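Putative ribosomal N-acetyltransferase YdaF (Bacillus subtilis, PDB 1NSL) probably transfers an acetyl group to the N-terminus of a protein, perhaps a ribosomal one, as a hexameric GNAT-family enzyme. Local coordinates at residues C[123-134]-C[170-180]. Sequence-based numbering, arbitrary orientation.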
loop_
_atom_site.group_PDB
_atom_site.type_symbol
_atom_site.label_atom_id
_atom_site.label_comp_id
_atom_site.label_asym_id
_atom_site.label_seq_id
_atom_site.Cartn_x
_atom_site.Cartn_y
_atom_site.Cartn_z
ATOM N N PHE C 123 3.250 -15.962 28.253
ATOM C CA PHE C 123 2.202 -16.575 29.073
ATOM C C PHE C 123 1.359 -15.615 29.873
ATOM O O PHE C 123 0.252 -15.979 30.283
ATOM C CB PHE C 123 2.787 -17.569 30.068
ATOM C CG PHE C 123 3.315 -18.834 29.452
ATOM C CD1 PHE C 123 2.684 -19.453 28.385
ATOM C CD2 PHE C 123 4.449 -19.409 29.928
ATOM C CE1 PHE C 123 3.207 -20.614 27.835
ATOM C CE2 PHE C 123 4.930 -20.545 29.386
ATOM C CZ PHE C 123 4.309 -21.143 28.357
ATOM N N GLU C 124 1.826 -14.407 30.165
ATOM C CA GLU C 124 1.000 -13.542 31.045
ATOM C C GLU C 124 0.538 -12.266 30.380
ATOM O O GLU C 124 0.240 -11.317 31.071
ATOM C CB GLU C 124 1.796 -13.103 32.276
ATOM C CG GLU C 124 1.785 -14.008 33.499
ATOM C CD GLU C 124 2.800 -13.568 34.579
ATOM O OE1 GLU C 124 3.400 -12.462 34.499
ATOM O OE2 GLU C 124 3.024 -14.336 35.532
ATOM N N GLU C 125 0.514 -12.203 29.058
ATOM C CA GLU C 125 0.121 -10.975 28.365
ATOM C C GLU C 125 -0.513 -11.312 27.028
ATOM O O GLU C 125 -1.534 -10.766 26.666
ATOM C CB GLU C 125 1.344 -10.083 28.133
ATOM C CG GLU C 125 1.993 -9.562 29.408
ATOM C CD GLU C 125 1.231 -8.379 30.014
ATOM O OE1 GLU C 125 0.769 -7.500 29.243
ATOM O OE2 GLU C 125 1.086 -8.316 31.260
ATOM N N LEU C 126 0.113 -12.171 26.243
ATOM C CA LEU C 126 -0.566 -12.565 25.027
ATOM C C LEU C 126 -1.455 -13.696 25.491
ATOM O O LEU C 126 -2.355 -14.149 24.754
ATOM C CB LEU C 126 0.386 -13.004 23.941
ATOM C CG LEU C 126 1.504 -12.018 23.685
ATOM C CD1 LEU C 126 2.439 -12.539 22.583
ATOM C CD2 LEU C 126 0.955 -10.684 23.334
ATOM N N GLU C 127 -1.192 -14.112 26.737
ATOM C CA GLU C 127 -1.917 -15.195 27.374
ATOM C C GLU C 127 -1.917 -16.470 26.559
ATOM O O GLU C 127 -2.939 -17.157 26.544
ATOM C CB GLU C 127 -3.358 -14.784 27.593
ATOM C CG GLU C 127 -3.478 -13.776 28.706
ATOM C CD GLU C 127 -4.895 -13.324 28.919
ATOM O OE1 GLU C 127 -5.770 -13.566 28.044
ATOM O OE2 GLU C 127 -5.125 -12.715 29.977
ATOM N N LEU C 128 -0.805 -16.775 25.889
ATOM C CA LEU C 128 -0.685 -17.980 25.091
ATOM C C LEU C 128 -0.680 -19.171 25.979
ATOM O O LEU C 128 -0.355 -19.073 27.159
ATOM C CB LEU C 128 0.669 -18.040 24.357
ATOM C CG LEU C 128 0.898 -16.878 23.406
ATOM C CD1 LEU C 128 1.958 -17.233 22.441
ATOM C CD2 LEU C 128 -0.417 -16.593 22.700
ATOM N N ASN C 129 -0.927 -20.323 25.370
ATOM C CA ASN C 129 -0.942 -21.567 26.108
ATOM C C ASN C 129 0.321 -22.374 25.849
ATOM O O ASN C 129 0.855 -23.054 26.723
ATOM C CB ASN C 129 -2.183 -22.375 25.758
ATOM C CG ASN C 129 -2.285 -23.635 26.551
ATOM O OD1 ASN C 129 -2.166 -24.742 26.007
ATOM N ND2 ASN C 129 -2.501 -23.490 27.856
ATOM N N ARG C 130 0.849 -22.252 24.662
ATOM C CA ARG C 130 1.946 -23.108 24.311
ATOM C C ARG C 130 3.108 -22.245 23.847
ATOM O O ARG C 130 2.916 -21.215 23.280
ATOM C CB ARG C 130 1.430 -24.037 23.207
ATOM C CG ARG C 130 2.475 -24.723 22.384
ATOM C CD ARG C 130 1.943 -25.669 21.304
ATOM N NE ARG C 130 3.043 -25.961 20.376
ATOM C CZ ARG C 130 3.861 -26.985 20.516
ATOM N NH1 ARG C 130 3.673 -27.823 21.523
ATOM N NH2 ARG C 130 4.845 -27.185 19.658
ATOM N N VAL C 131 4.330 -22.600 24.119
ATOM C CA VAL C 131 5.398 -21.853 23.481
ATOM C C VAL C 131 6.401 -22.883 23.011
ATOM O O VAL C 131 6.679 -23.856 23.757
ATOM C CB VAL C 131 6.014 -20.879 24.425
ATOM C CG1 VAL C 131 7.384 -20.631 24.060
ATOM C CG2 VAL C 131 5.236 -19.596 24.341
ATOM N N ALA C 132 6.912 -22.783 21.785
ATOM C CA ALA C 132 7.893 -23.817 21.424
ATOM C C ALA C 132 9.221 -23.244 21.056
ATOM O O ALA C 132 9.334 -22.044 20.773
ATOM C CB ALA C 132 7.384 -24.685 20.315
ATOM N N ILE C 133 10.231 -24.091 21.061
ATOM C CA ILE C 133 11.525 -23.694 20.567
ATOM C C ILE C 133 12.067 -24.838 19.737
ATOM O O ILE C 133 11.978 -26.004 20.114
ATOM C CB ILE C 133 12.494 -23.473 21.709
ATOM C CG1 ILE C 133 12.310 -22.109 22.371
ATOM C CG2 ILE C 133 13.935 -23.618 21.236
ATOM C CD1 ILE C 133 13.099 -22.027 23.737
ATOM N N CYS C 134 12.655 -24.540 18.594
ATOM C CA CYS C 134 13.213 -25.642 17.880
ATOM C C CYS C 134 14.672 -25.406 17.538
ATOM O O CYS C 134 15.177 -24.306 17.698
ATOM C CB CYS C 134 12.314 -26.028 16.736
ATOM S SG CYS C 134 12.578 -25.104 15.315
ATOM N N LEU C 170 15.476 -31.128 12.623
ATOM C CA LEU C 170 15.085 -30.162 13.583
ATOM C C LEU C 170 14.453 -30.957 14.724
ATOM O O LEU C 170 13.657 -31.874 14.497
ATOM C CB LEU C 170 14.044 -29.324 12.919
ATOM C CG LEU C 170 14.484 -28.056 12.228
ATOM C CD1 LEU C 170 13.301 -27.083 11.902
ATOM C CD2 LEU C 170 15.432 -27.460 13.253
ATOM N N VAL C 171 14.835 -30.665 15.950
ATOM C CA VAL C 171 14.077 -31.225 17.038
ATOM C C VAL C 171 13.204 -30.132 17.709
ATOM O O VAL C 171 13.670 -29.016 17.918
ATOM C CB VAL C 171 14.971 -31.792 18.051
ATOM C CG1 VAL C 171 15.922 -30.756 18.499
ATOM C CG2 VAL C 171 14.150 -32.258 19.203
ATOM N N TYR C 172 11.948 -30.440 18.039
ATOM C CA TYR C 172 11.071 -29.458 18.628
ATOM C C TYR C 172 11.029 -29.619 20.131
ATOM O O TYR C 172 11.172 -30.725 20.595
ATOM C CB TYR C 172 9.668 -29.683 18.075
ATOM C CG TYR C 172 9.558 -29.024 16.792
ATOM C CD1 TYR C 172 10.169 -29.551 15.690
ATOM C CD2 TYR C 172 8.990 -27.790 16.688
ATOM C CE1 TYR C 172 10.163 -28.870 14.482
ATOM C CE2 TYR C 172 8.976 -27.127 15.498
ATOM C CZ TYR C 172 9.563 -27.680 14.407
ATOM O OH TYR C 172 9.561 -27.019 13.224
ATOM N N TYR C 173 10.798 -28.513 20.858
ATOM C CA TYR C 173 10.590 -28.480 22.302
ATOM C C TYR C 173 9.403 -27.546 22.663
ATOM O O TYR C 173 9.244 -26.534 22.026
ATOM C CB TYR C 173 11.813 -27.906 22.995
ATOM C CG TYR C 173 13.106 -28.708 23.058
ATOM C CD1 TYR C 173 14.088 -28.515 22.122
ATOM C CD2 TYR C 173 13.382 -29.577 24.119
ATOM C CE1 TYR C 173 15.300 -29.163 22.192
ATOM C CE2 TYR C 173 14.622 -30.259 24.217
ATOM C CZ TYR C 173 15.584 -30.031 23.230
ATOM O OH TYR C 173 16.813 -30.676 23.237
ATOM N N SER C 174 8.621 -27.834 23.718
ATOM C CA SER C 174 7.460 -27.001 24.064
ATOM C C SER C 174 7.151 -26.889 25.561
ATOM O O SER C 174 7.331 -27.813 26.327
ATOM C CB SER C 174 6.212 -27.510 23.374
ATOM O OG SER C 174 6.010 -28.829 23.763
ATOM N N LEU C 175 6.640 -25.734 25.951
ATOM C CA LEU C 175 6.348 -25.480 27.309
ATOM C C LEU C 175 4.853 -25.136 27.406
ATOM O O LEU C 175 4.355 -24.260 26.710
ATOM C CB LEU C 175 7.268 -24.368 27.804
ATOM C CG LEU C 175 6.992 -23.850 29.222
ATOM C CD1 LEU C 175 6.751 -24.963 30.227
ATOM C CD2 LEU C 175 8.110 -22.968 29.685
ATOM N N LEU C 176 4.116 -25.861 28.250
ATOM C CA LEU C 176 2.707 -25.564 28.335
ATOM C C LEU C 176 2.477 -24.668 29.490
ATOM O O LEU C 176 2.912 -24.963 30.561
ATOM C CB LEU C 176 1.905 -26.818 28.469
ATOM C CG LEU C 176 2.209 -27.832 27.385
ATOM C CD1 LEU C 176 1.001 -28.636 27.074
ATOM C CD2 LEU C 176 2.657 -27.167 26.126
ATOM N N LYS C 177 1.778 -23.567 29.278
ATOM C CA LYS C 177 1.518 -22.605 30.350
ATOM C C LYS C 177 1.047 -23.170 31.688
ATOM O O LYS C 177 1.197 -22.499 32.684
ATOM C CB LYS C 177 0.528 -21.531 29.900
ATOM C CG LYS C 177 0.015 -20.674 31.053
ATOM C CD LYS C 177 -0.947 -19.634 30.582
ATOM C CE LYS C 177 -1.255 -18.605 31.673
ATOM N NZ LYS C 177 -2.050 -17.431 31.137
ATOM N N ARG C 178 0.455 -24.358 31.727
ATOM C CA ARG C 178 0.131 -24.961 33.008
ATOM C C ARG C 178 1.326 -25.706 33.645
ATOM O O ARG C 178 1.162 -26.349 34.680
ATOM C CB ARG C 178 -1.051 -25.908 32.879
ATOM C CG ARG C 178 -0.720 -27.247 32.280
ATOM C CD ARG C 178 -1.931 -28.040 31.763
ATOM N NE ARG C 178 -1.467 -29.304 31.198
ATOM C CZ ARG C 178 -1.431 -29.614 29.891
ATOM N NH1 ARG C 178 -1.912 -28.774 28.961
ATOM N NH2 ARG C 178 -0.937 -30.803 29.530
ATOM N N GLU C 179 2.516 -25.663 33.036
ATOM C CA GLU C 179 3.661 -26.293 33.668
ATOM C C GLU C 179 4.585 -25.194 34.160
ATOM O O GLU C 179 5.803 -25.253 34.026
ATOM C CB GLU C 179 4.379 -27.262 32.742
ATOM C CG GLU C 179 3.498 -27.999 31.746
ATOM C CD GLU C 179 4.304 -28.626 30.587
ATOM O OE1 GLU C 179 3.751 -29.278 29.684
ATOM O OE2 GLU C 179 5.527 -28.458 30.532
ATOM N N TRP C 180 3.983 -24.211 34.810
ATOM C CA TRP C 180 4.679 -22.983 35.168
ATOM C C TRP C 180 3.953 -22.431 36.378
ATOM O O TRP C 180 2.959 -23.028 36.843
ATOM C CB TRP C 180 4.499 -22.042 33.987
ATOM C CG TRP C 180 5.496 -20.969 33.825
ATOM C CD1 TRP C 180 6.869 -21.106 33.727
ATOM C CD2 TRP C 180 5.234 -19.574 33.709
ATOM N NE1 TRP C 180 7.460 -19.876 33.543
ATOM C CE2 TRP C 180 6.483 -18.919 33.560
ATOM C CE3 TRP C 180 4.073 -18.799 33.773
ATOM C CZ2 TRP C 180 6.597 -17.557 33.493
ATOM C CZ3 TRP C 180 4.174 -17.446 33.682
ATOM C CH2 TRP C 180 5.428 -16.828 33.543
#
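Val131 and Ile133 form antiparallel hydrogen-bonded pairs with Leu175 and Tyr173 within the mixed sheet of the GNAT fold, where strand 130-136 lies between strands 94-101 and 166-176. Two pairs of backbone bonds make the ladder, Leu175 N to Val131 O (2.9 Å) among them, and Lys177 N to Asn129 O prolongs it in an almost straight bond (N-H...O 177°). The aromatic packing sits at the two ends. At one of them the ring of Phe123, from helix 110-124, packs on Leu175, Lys177 and Trp180: Lys177 CB lies over one face, 3.8 Å from the ring centroid, Leu175 O meets the edge in plane, and Leu175 CG touches Phe123 CE2. Phe123 CD2 in turn rests over the face of Trp180, offset toward its rim, the two ring planes inclined at 56°. Replacing Phe123 by alanine is likely to open a gap beside Leu175 and leave Lys177 CB and the Trp180 indole without their packing partner. At the other end Cys134 CB stands over the centre of the Tyr172 ring, while Cys134 SG, turned between the backbone N and carbonyl carbon, makes a sulfur-aromatic contact with the same ring and reaches Leu170 CD1 at 4.0 Å. Among the polar side chains, Arg130 brings NH1 close to Ser174 CB, but its charge is paired with Glu154, and NH1 also bonds to Arg158 O of a second subunit, a link from Arg130 to that neighbour. Lys177, its CG anti to the backbone N and its chain extended beyond, runs past Phe123 in the opposite direction and delivers NZ nearly head-on to Phe123 O at 2.9 Å (C=O...N 167°).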